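Local coordinates for 'Carboxyl esterase 2 (Tuber melanosporum Mel28, PDB 5MIF), which probably hydrolyses carboxylic esters, as an archaeal-type carboxylesterase of the alpha/beta hydrolase fold, at residues G119-G124 with A248-P253; A165-L170 with M184-D189; H317-I322 with K332-L337. All coordinates share one frame; numbering follows the deposited sequence.

Each of the three contacts involves a segment that leads to the probable active site of an alpha/beta hydrolase. Interaction 1 joins the loop after strand 109-115 to helix 241-251. Interaction 2 packs a helix on the strand ending just before the presumed nucleophile S190, though its side chains meet toward the other end of that strand. Interaction 3 packs the loop of the presumed catalytic H317 on helix 329-345. Their centres lie about 19 Å (1 and 2), about 20 Å (2 and 3) and about 22 Å (1 and 3) apart. Interactions 2 and 3 meet where D189 OD2 packs 4.1 Å from S321 OG, whereas interaction 1 stays about 6 Å from interaction 2 and about 7 Å from interaction 3, nearest atoms to nearest atoms.

Interaction 1 of 3, residues G119-G124 with A248-P253; sequences GWVFGG and ASLFTP
W120 and F251 form a face-to-face stack that carries most of this contact. The phenyl ring sits squarely over the five-membered part of the indole, with the two centroids 3.5 Å apart and the planes only 2° from parallel. Overlap follows the ring atoms closely: F251 CG stands 3.5 Å from W120 CD2, while at the far end of the phenyl group F251 CZ is 3.5 Å from W120 NE1. The six-membered half of the indole runs out past the CD2 flank of the phenyl ring, and its CE3 corner comes to 3.6 Å from F251 CB. F251 reaches this position with CG anti to its own N (chi1 177°), which swings the ring out from the last turn of helix 241-251.

G119 ends the HGGG sequence that, in relatives of this family, helps to build the oxyanion hole; W120 follows it, and both residues have positive phi. The indole projects from this sharply turned loop, near but not touching the probable catalytic residues. Its NE1 is hydrogen-bonded to E194 OE1 of helix 191-206, which should resist rotation of the indole within its stack. Helix 191-206 also meets the indole through A191 and L195.

Beside the rings, V121 and L250 add a looser apolar touch, CG2 of the valine to CD1 of the leucine at 4.2 Å, with the side chains at about a right angle. Immediately beyond F251 the helix ends: A248 O accepts from both T252 N (2.8 Å) and T252 OG1 (2.7 Å), the hydroxyl approaching in the carbonyl plane on a lone pair.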
ATOM      1  N   GLY A 119       7.290 -12.206  18.728  1.00 44.56           N
ATOM      2  CA  GLY A 119       8.665 -12.584  19.019  1.00 44.71           C
ATOM      3  C   GLY A 119       8.870 -14.037  19.427  1.00 42.22           C
ATOM      4  O   GLY A 119       9.842 -14.343  20.118  1.00 42.67           O
ATOM      5  N   TRP A 120       7.938 -14.910  19.025  1.00 41.12           N
ATOM      6  CA  TRP A 120       7.907 -16.337  19.372  1.00 38.53           C
ATOM      7  C   TRP A 120       7.634 -16.584  20.861  1.00 41.29           C
ATOM      8  O   TRP A 120       7.447 -17.732  21.246  1.00 42.40           O
ATOM      9  CB  TRP A 120       9.215 -17.050  18.965  1.00 39.49           C
ATOM     10  CG  TRP A 120       9.534 -16.936  17.509  1.00 39.19           C
ATOM     11  CD1 TRP A 120       8.932 -17.611  16.473  1.00 38.81           C
ATOM     12  CD2 TRP A 120      10.515 -16.078  16.916  1.00 39.40           C
ATOM     13  NE1 TRP A 120       9.491 -17.220  15.270  1.00 39.28           N
ATOM     14  CE2 TRP A 120      10.464 -16.285  15.515  1.00 38.45           C
ATOM     15  CE3 TRP A 120      11.436 -15.159  17.430  1.00 40.41           C
ATOM     16  CZ2 TRP A 120      11.302 -15.606  14.626  1.00 38.22           C
ATOM     17  CZ3 TRP A 120      12.275 -14.485  16.542  1.00 43.74           C
ATOM     18  CH2 TRP A 120      12.202 -14.714  15.157  1.00 45.34           C
ATOM     19  N   VAL A 121       7.604 -15.516  21.669  1.00 42.00           N
ATOM     20  CA  VAL A 121       7.375 -15.580  23.120  1.00 40.44           C
ATOM     21  C   VAL A 121       5.949 -15.222  23.534  1.00 43.80           C
ATOM     22  O   VAL A 121       5.424 -15.775  24.501  1.00 44.90           O
ATOM     23  CB  VAL A 121       8.307 -14.613  23.896  1.00 44.07           C
ATOM     24  CG1 VAL A 121       8.407 -15.021  25.365  1.00 47.09           C
ATOM     25  CG2 VAL A 121       9.672 -14.565  23.274  1.00 42.85           C
ATOM     26  N   PHE A 122       5.342 -14.272  22.818  1.00 41.87           N
ATOM     27  CA  PHE A 122       3.999 -13.780  23.149  1.00 42.64           C
ATOM     28  C   PHE A 122       2.995 -13.962  22.012  1.00 43.35           C
ATOM     29  O   PHE A 122       3.362 -14.276  20.870  1.00 40.00           O
ATOM     30  CB  PHE A 122       4.044 -12.294  23.532  1.00 42.93           C
ATOM     31  CG  PHE A 122       4.951 -11.994  24.689  1.00 45.26           C
ATOM     32  CD1 PHE A 122       4.660 -12.474  25.951  1.00 51.44           C
ATOM     33  CD2 PHE A 122       6.104 -11.243  24.509  1.00 52.06           C
ATOM     34  CE1 PHE A 122       5.498 -12.208  27.024  1.00 53.29           C
ATOM     35  CE2 PHE A 122       6.947 -10.970  25.576  1.00 54.43           C
ATOM     36  CZ  PHE A 122       6.640 -11.458  26.835  1.00 50.55           C
ATOM     37  N   GLY A 123       1.725 -13.732  22.334  1.00 45.48           N
ATOM     38  CA  GLY A 123       0.676 -13.716  21.337  1.00 42.48           C
ATOM     39  C   GLY A 123      -0.187 -14.956  21.401  1.00 40.49           C
ATOM     40  O   GLY A 123       0.144 -15.917  22.099  1.00 41.19           O
ATOM     41  N   GLY A 124      -1.293 -14.924  20.666  1.00 37.14           N
ATOM     42  CA  GLY A 124      -2.260 -16.003  20.639  1.00 34.18           C
ATOM     43  C   GLY A 124      -3.559 -15.400  20.147  1.00 37.63           C
ATOM     44  O   GLY A 124      -3.570 -14.240  19.731  1.00 40.67           O
ATOM     45  N   ALA A 248      15.384 -13.612  19.693  1.00 43.57           N
ATOM     46  CA  ALA A 248      16.202 -14.527  18.908  1.00 46.43           C
ATOM     47  C   ALA A 248      16.972 -15.510  19.790  1.00 48.69           C
ATOM     48  O   ALA A 248      17.263 -16.637  19.371  1.00 46.64           O
ATOM     49  CB  ALA A 248      17.172 -13.751  18.037  1.00 47.56           C
ATOM     50  N   SER A 249      17.328 -15.067  20.995  1.00 48.22           N
ATOM     51  CA  SER A 249      18.084 -15.909  21.925  1.00 50.94           C
ATOM     52  C   SER A 249      17.196 -16.976  22.566  1.00 46.89           C
ATOM     53  O   SER A 249      17.690 -18.028  22.958  1.00 49.78           O
ATOM     54  CB  SER A 249      18.769 -15.059  23.010  1.00 46.85           C
ATOM     55  OG  SER A 249      17.842 -14.632  23.990  1.00 52.12           O
ATOM     56  N   LEU A 250      15.894 -16.717  22.675  1.00 47.11           N
ATOM     57  CA  LEU A 250      14.977 -17.730  23.198  1.00 44.87           C
ATOM     58  C   LEU A 250      14.522 -18.706  22.118  1.00 46.28           C
ATOM     59  O   LEU A 250      14.336 -19.897  22.389  1.00 42.19           O
ATOM     60  CB  LEU A 250      13.747 -17.091  23.842  1.00 47.39           C
ATOM     61  CG  LEU A 250      13.988 -16.238  25.084  1.00 52.34           C
ATOM     62  CD1 LEU A 250      12.676 -15.978  25.796  1.00 48.08           C
ATOM     63  CD2 LEU A 250      14.985 -16.921  25.998  1.00 49.63           C
ATOM     64  N   PHE A 251      14.339 -18.198  20.901  1.00 43.48           N
ATOM     65  CA  PHE A 251      13.827 -18.999  19.790  1.00 40.82           C
ATOM     66  C   PHE A 251      14.952 -19.809  19.141  1.00 38.35           C
ATOM     67  O   PHE A 251      14.793 -20.990  18.861  1.00 40.16           O
ATOM     68  CB  PHE A 251      13.139 -18.077  18.766  1.00 36.95           C
ATOM     69  CG  PHE A 251      12.641 -18.778  17.537  1.00 38.43           C
ATOM     70  CD1 PHE A 251      11.641 -19.743  17.627  1.00 37.63           C
ATOM     71  CD2 PHE A 251      13.127 -18.428  16.280  1.00 36.38           C
ATOM     72  CE1 PHE A 251      11.157 -20.376  16.493  1.00 34.77           C
ATOM     73  CE2 PHE A 251      12.649 -19.057  15.139  1.00 37.88           C
ATOM     74  CZ  PHE A 251      11.656 -20.028  15.243  1.00 35.02           C
ATOM     75  N   THR A 252      16.102 -19.170  18.945  1.00 41.10           N
ATOM     76  CA  THR A 252      17.289 -19.833  18.413  1.00 41.57           C
ATOM     77  C   THR A 252      18.481 -19.595  19.354  1.00 45.81           C
ATOM     78  O   THR A 252      19.366 -18.796  19.045  1.00 43.78           O
ATOM     79  CB  THR A 252      17.652 -19.330  16.994  1.00 41.96           C
ATOM     80  OG1 THR A 252      17.598 -17.893  16.969  1.00 42.42           O
ATOM     81  CG2 THR A 252      16.683 -19.878  15.955  1.00 42.36           C
ATOM     82  N   PRO A 253      18.490 -20.279  20.519  1.00 44.81           N
ATOM     83  CA  PRO A 253      19.571 -20.129  21.502  1.00 49.39           C
ATOM     84  C   PRO A 253      20.947 -20.485  20.931  1.00 45.23           C
ATOM     85  O   PRO A 253      21.944 -19.918  21.359  1.00 47.53           O
ATOM     86  CB  PRO A 253      19.168 -21.094  22.626  1.00 44.69           C
ATOM     87  CG  PRO A 253      18.151 -22.016  22.021  1.00 44.69           C
ATOM     88  CD  PRO A 253      17.437 -21.194  20.998  1.00 36.92           C
TER

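Interaction 2 of 3, residues A165-L170 with M184-D189; sequences AAVQWL and MGFGGD
V167 faces F186 and L170 faces M184 across a helix and a strand that run nearly antiparallel, their segment axes 11.7 Å apart at closest and their directions 163° from each other. Either pair has its CA atoms 9.7 Å apart, so the gap is bridged by side chains alone. M184 spans much of it: the chain is extended as far as SD and then bends (chi3 -66°), which turns the methyl toward the helix. There it meets L170 tip to tip, M184 CE lying 3.6 Å from L170 CD2. V167 CG1 sits between M184 SD, at 4.1 Å, and the far end of the F186 ring, while V167 CG2 meets the same ring at F186 CE1, also 4.1 Å, obliquely. With an alanine at V167, both methyls would be gone, which would probably leave the thioether and the far end of the F186 ring less firmly held. All four side chains are buried.

The pieces belong to a beta-alpha-beta crossover, in which helix 158-173 links strand 142-147 to the parallel strand 184-189, with strand 109-115 lying between them in the sheet. L170 also rests on F144 of strand 142-147, and F186 packs edge-to-face with F115 while touching S196, V199 and S200 of helix 191-206, which follows the probable nucleophile elbow.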
ATOM      1  N   ALA A 165       2.953 -28.715  10.361  1.00 39.78           N
ATOM      2  CA  ALA A 165       2.102 -29.892  10.568  1.00 36.38           C
ATOM      3  C   ALA A 165       0.604 -29.547  10.612  1.00 37.28           C
ATOM      4  O   ALA A 165      -0.238 -30.313  10.121  1.00 37.02           O
ATOM      5  CB  ALA A 165       2.509 -30.632  11.868  1.00 34.68           C
ATOM      6  N   ALA A 166       0.277 -28.395  11.191  1.00 36.64           N
ATOM      7  CA  ALA A 166      -1.108 -27.933  11.233  1.00 38.13           C
ATOM      8  C   ALA A 166      -1.633 -27.668   9.821  1.00 38.80           C
ATOM      9  O   ALA A 166      -2.782 -27.986   9.503  1.00 37.59           O
ATOM     10  CB  ALA A 166      -1.229 -26.679  12.089  1.00 34.05           C
ATOM     11  N   VAL A 167      -0.794 -27.085   8.972  1.00 37.26           N
ATOM     12  CA  VAL A 167      -1.201 -26.846   7.590  1.00 39.38           C
ATOM     13  C   VAL A 167      -1.468 -28.166   6.868  1.00 41.42           C
ATOM     14  O   VAL A 167      -2.468 -28.291   6.145  1.00 39.95           O
ATOM     15  CB  VAL A 167      -0.159 -26.004   6.830  1.00 38.37           C
ATOM     16  CG1 VAL A 167      -0.458 -25.988   5.323  1.00 37.49           C
ATOM     17  CG2 VAL A 167      -0.148 -24.591   7.390  1.00 32.86           C
ATOM     18  N   GLN A 168      -0.606 -29.159   7.081  1.00 37.56           N
ATOM     19  CA  GLN A 168      -0.794 -30.460   6.425  1.00 40.99           C
ATOM     20  C   GLN A 168      -2.122 -31.090   6.851  1.00 42.08           C
ATOM     21  O   GLN A 168      -2.804 -31.734   6.046  1.00 44.52           O
ATOM     22  CB  GLN A 168       0.363 -31.417   6.738  1.00 41.91           C
ATOM     23  CG  GLN A 168       1.753 -30.910   6.341  1.00 41.52           C
ATOM     24  CD  GLN A 168       1.791 -30.209   4.987  1.00 42.48           C
ATOM     25  OE1 GLN A 168       1.527 -30.821   3.950  1.00 42.59           O
ATOM     26  NE2 GLN A 168       2.114 -28.920   4.995  1.00 35.50           N
ATOM     27  N   TRP A 169      -2.468 -30.918   8.122  1.00 40.41           N
ATOM     28  CA  TRP A 169      -3.748 -31.374   8.639  1.00 42.13           C
ATOM     29  C   TRP A 169      -4.915 -30.654   7.968  1.00 41.82           C
ATOM     30  O   TRP A 169      -5.904 -31.280   7.599  1.00 44.19           O
ATOM     31  CB  TRP A 169      -3.824 -31.170  10.156  1.00 41.84           C
ATOM     32  CG  TRP A 169      -5.061 -31.769  10.766  1.00 44.90           C
ATOM     33  CD1 TRP A 169      -5.173 -33.005  11.332  1.00 44.96           C
ATOM     34  CD2 TRP A 169      -6.360 -31.163  10.864  1.00 43.61           C
ATOM     35  NE1 TRP A 169      -6.458 -33.207  11.772  1.00 42.21           N
ATOM     36  CE2 TRP A 169      -7.206 -32.094  11.498  1.00 42.50           C
ATOM     37  CE3 TRP A 169      -6.890 -29.923  10.475  1.00 43.46           C
ATOM     38  CZ2 TRP A 169      -8.552 -31.828  11.760  1.00 42.25           C
ATOM     39  CZ3 TRP A 169      -8.231 -29.660  10.732  1.00 46.85           C
ATOM     40  CH2 TRP A 169      -9.045 -30.610  11.371  1.00 46.02           C
ATOM     41  N   LEU A 170      -4.801 -29.336   7.836  1.00 41.96           N
ATOM     42  CA  LEU A 170      -5.833 -28.525   7.198  1.00 40.36           C
ATOM     43  C   LEU A 170      -6.026 -28.984   5.757  1.00 45.18           C
ATOM     44  O   LEU A 170      -7.151 -29.072   5.276  1.00 47.21           O
ATOM     45  CB  LEU A 170      -5.466 -27.041   7.247  1.00 42.53           C
ATOM     46  CG  LEU A 170      -6.445 -26.027   6.629  1.00 42.85           C
ATOM     47  CD1 LEU A 170      -7.793 -26.070   7.318  1.00 41.81           C
ATOM     48  CD2 LEU A 170      -5.883 -24.610   6.654  1.00 39.85           C
ATOM     49  N   MET A 184      -6.046 -21.611  -0.479  1.00 47.76           N
ATOM     50  CA  MET A 184      -5.445 -21.272   0.809  1.00 40.33           C
ATOM     51  C   MET A 184      -4.515 -20.075   0.724  1.00 42.14           C
ATOM     52  O   MET A 184      -3.726 -19.959  -0.210  1.00 39.08           O
ATOM     53  CB  MET A 184      -4.668 -22.479   1.354  1.00 37.17           C
ATOM     54  CG  MET A 184      -4.164 -22.320   2.791  1.00 38.26           C
ATOM     55  SD  MET A 184      -3.183 -23.731   3.347  1.00 36.33           S
ATOM     56  CE  MET A 184      -4.430 -25.004   3.363  1.00 45.00           C
ATOM     57  N   GLY A 185      -4.592 -19.201   1.725  1.00 34.86           N
ATOM     58  CA  GLY A 185      -3.597 -18.168   1.878  1.00 35.34           C
ATOM     59  C   GLY A 185      -2.745 -18.425   3.110  1.00 40.33           C
ATOM     60  O   GLY A 185      -3.159 -19.152   4.032  1.00 38.67           O
ATOM     61  N   PHE A 186      -1.539 -17.862   3.098  1.00 36.13           N
ATOM     62  CA  PHE A 186      -0.690 -17.737   4.280  1.00 36.83           C
ATOM     63  C   PHE A 186      -0.620 -16.274   4.682  1.00 37.38           C
ATOM     64  O   PHE A 186      -0.452 -15.401   3.828  1.00 37.27           O
ATOM     65  CB  PHE A 186       0.746 -18.219   4.026  1.00 35.05           C
ATOM     66  CG  PHE A 186       0.930 -19.703   4.061  1.00 34.98           C
ATOM     67  CD1 PHE A 186      -0.136 -20.564   4.218  1.00 34.89           C
ATOM     68  CD2 PHE A 186       2.206 -20.238   3.942  1.00 35.79           C
ATOM     69  CE1 PHE A 186       0.071 -21.941   4.237  1.00 32.02           C
ATOM     70  CE2 PHE A 186       2.418 -21.597   3.962  1.00 32.12           C
ATOM     71  CZ  PHE A 186       1.344 -22.454   4.119  1.00 35.61           C
ATOM     72  N   GLY A 187      -0.706 -16.007   5.978  1.00 34.22           N
ATOM     73  CA  GLY A 187      -0.414 -14.685   6.496  1.00 34.23           C
ATOM     74  C   GLY A 187       0.443 -14.814   7.753  1.00 35.85           C
ATOM     75  O   GLY A 187       0.332 -15.797   8.489  1.00 36.96           O
ATOM     76  N   GLY A 188       1.311 -13.838   7.992  1.00 34.37           N
ATOM     77  CA  GLY A 188       2.093 -13.816   9.215  1.00 36.82           C
ATOM     78  C   GLY A 188       2.751 -12.467   9.412  1.00 36.19           C
ATOM     79  O   GLY A 188       3.155 -11.823   8.442  1.00 36.29           O
ATOM     80  N   ASP A 189       2.857 -12.043  10.669  1.00 30.73           N
ATOM     81  CA  ASP A 189       3.440 -10.749  11.011  1.00 33.32           C
ATOM     82  C   ASP A 189       4.663 -10.943  11.902  1.00 38.59           C
ATOM     83  O   ASP A 189       4.641 -11.759  12.834  1.00 37.56           O
ATOM     84  CB  ASP A 189       2.410  -9.853  11.712  1.00 32.69           C
ATOM     85  CG  ASP A 189       1.988 -10.406  13.066  1.00 37.44           C
ATOM     86  OD1 ASP A 189       1.306 -11.452  13.093  1.00 35.43           O
ATOM     87  OD2 ASP A 189       2.340  -9.797  14.095  1.00 38.37           O
TER

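Interaction 3 of 3, residues H317-I322 with K332-L337; sequences HGFASI and KATIEL
This is a buried meeting of loop and helix, in which F319 and A320, just past the presumed catalytic H317, rest on T334 and I335 of the long C-terminal helix 329-345. The F319 ring and the T334 side chain cross at about a right angle, and F319 CE1 lies 3.4 Å from T334 OG1, the hydroxyl coming in obliquely to the ring. That hydroxyl has its polar partners in its own helix, the backbone oxygens of A331 and G330, so the ring is a neighbour of this hydroxyl and not its polar partner. With F319 CG between the backbone N and the carbonyl carbon (chi1 69°), the far end of the ring comes near the helix although its CB does not point there. The ring also touches V282 and A284 of strand 279-284.

As in other alpha/beta hydrolases, the histidine of the probable Ser-His-Asp triad sits on a loop after the last strands: H317 NE2 is hydrogen-bonded to S190 OG and H317 ND1 to D287 OD2. The loop folds back at once, G318 O accepting from both S321 N and I322 N at 3.1 Å each. In this tight turn G318 has phi 95°, and a CB there would run into I322 CD1.

I335 meets the turn from the helix side. Its terminal methyl rests against main chain more than side chain, CD1 being 3.9 Å from A320 CA and 4.0 Å from F319 O, while A320 CB stands 4.4 Å from I335 CG1. One residue further along the helix, E336 forms salt bridges with K341 and K344 of the second subunit.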
ATOM      1  N   HIS A 317       6.894  -0.884  13.861  1.00 42.44           N
ATOM      2  CA  HIS A 317       6.678  -2.318  14.006  1.00 41.81           C
ATOM      3  C   HIS A 317       5.428  -2.604  14.845  1.00 45.14           C
ATOM      4  O   HIS A 317       5.185  -1.941  15.859  1.00 45.27           O
ATOM      5  CB  HIS A 317       7.909  -2.976  14.637  1.00 40.25           C
ATOM      6  CG  HIS A 317       7.986  -4.455  14.419  1.00 39.32           C
ATOM      7  ND1 HIS A 317       8.585  -5.012  13.309  1.00 40.64           N
ATOM      8  CD2 HIS A 317       7.527  -5.493  15.159  1.00 39.24           C
ATOM      9  CE1 HIS A 317       8.505  -6.328  13.382  1.00 34.17           C
ATOM     10  NE2 HIS A 317       7.874  -6.647  14.498  1.00 43.19           N
ATOM     11  N   GLY A 318       4.617  -3.559  14.403  1.00 39.99           N
ATOM     12  CA  GLY A 318       3.435  -3.942  15.147  1.00 41.51           C
ATOM     13  C   GLY A 318       2.144  -3.262  14.716  1.00 43.11           C
ATOM     14  O   GLY A 318       1.087  -3.557  15.277  1.00 42.00           O
ATOM     15  N   PHE A 319       2.196  -2.386  13.711  1.00 42.60           N
ATOM     16  CA  PHE A 319       1.006  -1.581  13.404  1.00 42.34           C
ATOM     17  C   PHE A 319      -0.206  -2.415  12.993  1.00 43.25           C
ATOM     18  O   PHE A 319      -1.340  -1.969  13.136  1.00 46.48           O
ATOM     19  CB  PHE A 319       1.297  -0.515  12.324  1.00 41.73           C
ATOM     20  CG  PHE A 319       1.562  -1.055  10.927  1.00 43.80           C
ATOM     21  CD1 PHE A 319       0.528  -1.548  10.130  1.00 43.66           C
ATOM     22  CD2 PHE A 319       2.830  -0.964  10.375  1.00 41.10           C
ATOM     23  CE1 PHE A 319       0.779  -2.005   8.847  1.00 43.70           C
ATOM     24  CE2 PHE A 319       3.091  -1.408   9.084  1.00 39.37           C
ATOM     25  CZ  PHE A 319       2.068  -1.933   8.318  1.00 41.63           C
ATOM     26  N   ALA A 320       0.023  -3.631  12.512  1.00 40.17           N
ATOM     27  CA  ALA A 320      -1.072  -4.457  12.026  1.00 40.20           C
ATOM     28  C   ALA A 320      -1.842  -5.180  13.136  1.00 44.42           C
ATOM     29  O   ALA A 320      -2.973  -5.601  12.912  1.00 42.68           O
ATOM     30  CB  ALA A 320      -0.549  -5.471  11.005  1.00 40.54           C
ATOM     31  N   SER A 321      -1.234  -5.359  14.311  1.00 43.41           N
ATOM     32  CA  SER A 321      -1.900  -6.120  15.375  1.00 47.05           C
ATOM     33  C   SER A 321      -2.172  -5.295  16.638  1.00 49.22           C
ATOM     34  O   SER A 321      -2.961  -5.699  17.489  1.00 49.43           O
ATOM     35  CB  SER A 321      -1.087  -7.364  15.747  1.00 36.07           C
ATOM     36  OG  SER A 321       0.206  -7.035  16.209  1.00 43.45           O
ATOM     37  N   ILE A 322      -1.512  -4.152  16.766  1.00 49.43           N
ATOM     38  CA  ILE A 322      -1.747  -3.277  17.910  1.00 50.47           C
ATOM     39  C   ILE A 322      -2.913  -2.340  17.589  1.00 54.71           C
ATOM     40  O   ILE A 322      -2.815  -1.498  16.691  1.00 49.76           O
ATOM     41  CB  ILE A 322      -0.489  -2.475  18.251  1.00 50.58           C
ATOM     42  CG1 ILE A 322       0.668  -3.431  18.559  1.00 47.18           C
ATOM     43  CG2 ILE A 322      -0.767  -1.495  19.390  1.00 49.77           C
ATOM     44  CD1 ILE A 322       2.025  -2.747  18.633  1.00 44.30           C
ATOM     45  N   LYS A 332      -4.300   1.525   8.710  1.00 40.77           N
ATOM     46  CA  LYS A 332      -5.664   1.135   8.406  1.00 41.33           C
ATOM     47  C   LYS A 332      -5.792   0.781   6.931  1.00 43.43           C
ATOM     48  O   LYS A 332      -6.407  -0.216   6.582  1.00 38.39           O
ATOM     49  CB  LYS A 332      -6.630   2.264   8.770  1.00 46.23           C
ATOM     50  CG  LYS A 332      -8.110   1.906   8.681  1.00 49.31           C
ATOM     51  CD  LYS A 332      -8.968   3.140   8.960  1.00 53.75           C
ATOM     52  CE  LYS A 332     -10.142   2.829   9.873  1.00 60.92           C
ATOM     53  NZ  LYS A 332     -10.988   1.724   9.326  1.00 64.50           N
ATOM     54  N   ALA A 333      -5.181   1.591   6.071  1.00 38.77           N
ATOM     55  CA  ALA A 333      -5.293   1.388   4.633  1.00 43.29           C
ATOM     56  C   ALA A 333      -4.641   0.073   4.221  1.00 42.02           C
ATOM     57  O   ALA A 333      -5.175  -0.671   3.392  1.00 40.69           O
ATOM     58  CB  ALA A 333      -4.670   2.558   3.873  1.00 38.60           C
ATOM     59  N   THR A 334      -3.492  -0.228   4.811  1.00 37.42           N
ATOM     60  CA  THR A 334      -2.775  -1.414   4.376  1.00 40.53           C
ATOM     61  C   THR A 334      -3.397  -2.678   4.957  1.00 40.51           C
ATOM     62  O   THR A 334      -3.368  -3.733   4.326  1.00 37.82           O
ATOM     63  CB  THR A 334      -1.288  -1.324   4.734  1.00 38.85           C
ATOM     64  OG1 THR A 334      -1.151  -1.230   6.143  1.00 47.40           O
ATOM     65  CG2 THR A 334      -0.695  -0.065   4.112  1.00 41.65           C
ATOM     66  N   ILE A 335      -4.013  -2.566   6.131  1.00 41.62           N
ATOM     67  CA  ILE A 335      -4.714  -3.712   6.699  1.00 38.55           C
ATOM     68  C   ILE A 335      -5.902  -4.109   5.823  1.00 36.69           C
ATOM     69  O   ILE A 335      -6.112  -5.292   5.557  1.00 36.54           O
ATOM     70  CB  ILE A 335      -5.175  -3.434   8.148  1.00 40.58           C
ATOM     71  CG1 ILE A 335      -3.949  -3.397   9.078  1.00 45.84           C
ATOM     72  CG2 ILE A 335      -6.129  -4.519   8.636  1.00 34.08           C
ATOM     73  CD1 ILE A 335      -4.226  -2.815  10.454  1.00 40.13           C
ATOM     74  N   GLU A 336      -6.670  -3.143   5.335  1.00 39.24           N
ATOM     75  CA  GLU A 336      -7.768  -3.531   4.456  1.00 44.82           C
ATOM     76  C   GLU A 336      -7.254  -3.977   3.081  1.00 38.09           C
ATOM     77  O   GLU A 336      -7.839  -4.869   2.480  1.00 40.57           O
ATOM     78  CB  GLU A 336      -8.807  -2.409   4.334  1.00 48.83           C
ATOM     79  CG  GLU A 336      -8.257  -1.026   4.248  1.00 49.93           C
ATOM     80  CD  GLU A 336      -9.214   0.020   4.825  1.00 53.74           C
ATOM     81  OE1 GLU A 336     -10.145  -0.350   5.579  1.00 54.37           O
ATOM     82  OE2 GLU A 336      -9.020   1.218   4.535  1.00 51.71           O
ATOM     83  N   LEU A 337      -6.150  -3.401   2.608  1.00 38.76           N
ATOM     84  CA  LEU A 337      -5.514  -3.881   1.376  1.00 40.40           C
ATOM     85  C   LEU A 337      -5.195  -5.373   1.502  1.00 39.38           C
ATOM     86  O   LEU A 337      -5.519  -6.182   0.613  1.00 38.35           O
ATOM     87  CB  LEU A 337      -4.229  -3.098   1.067  1.00 38.90           C
ATOM     88  CG  LEU A 337      -3.452  -3.572  -0.172  1.00 45.66           C
ATOM     89  CD1 LEU A 337      -4.266  -3.366  -1.442  1.00 43.53           C
ATOM     90  CD2 LEU A 337      -2.097  -2.893  -0.292  1.00 46.11           C
TER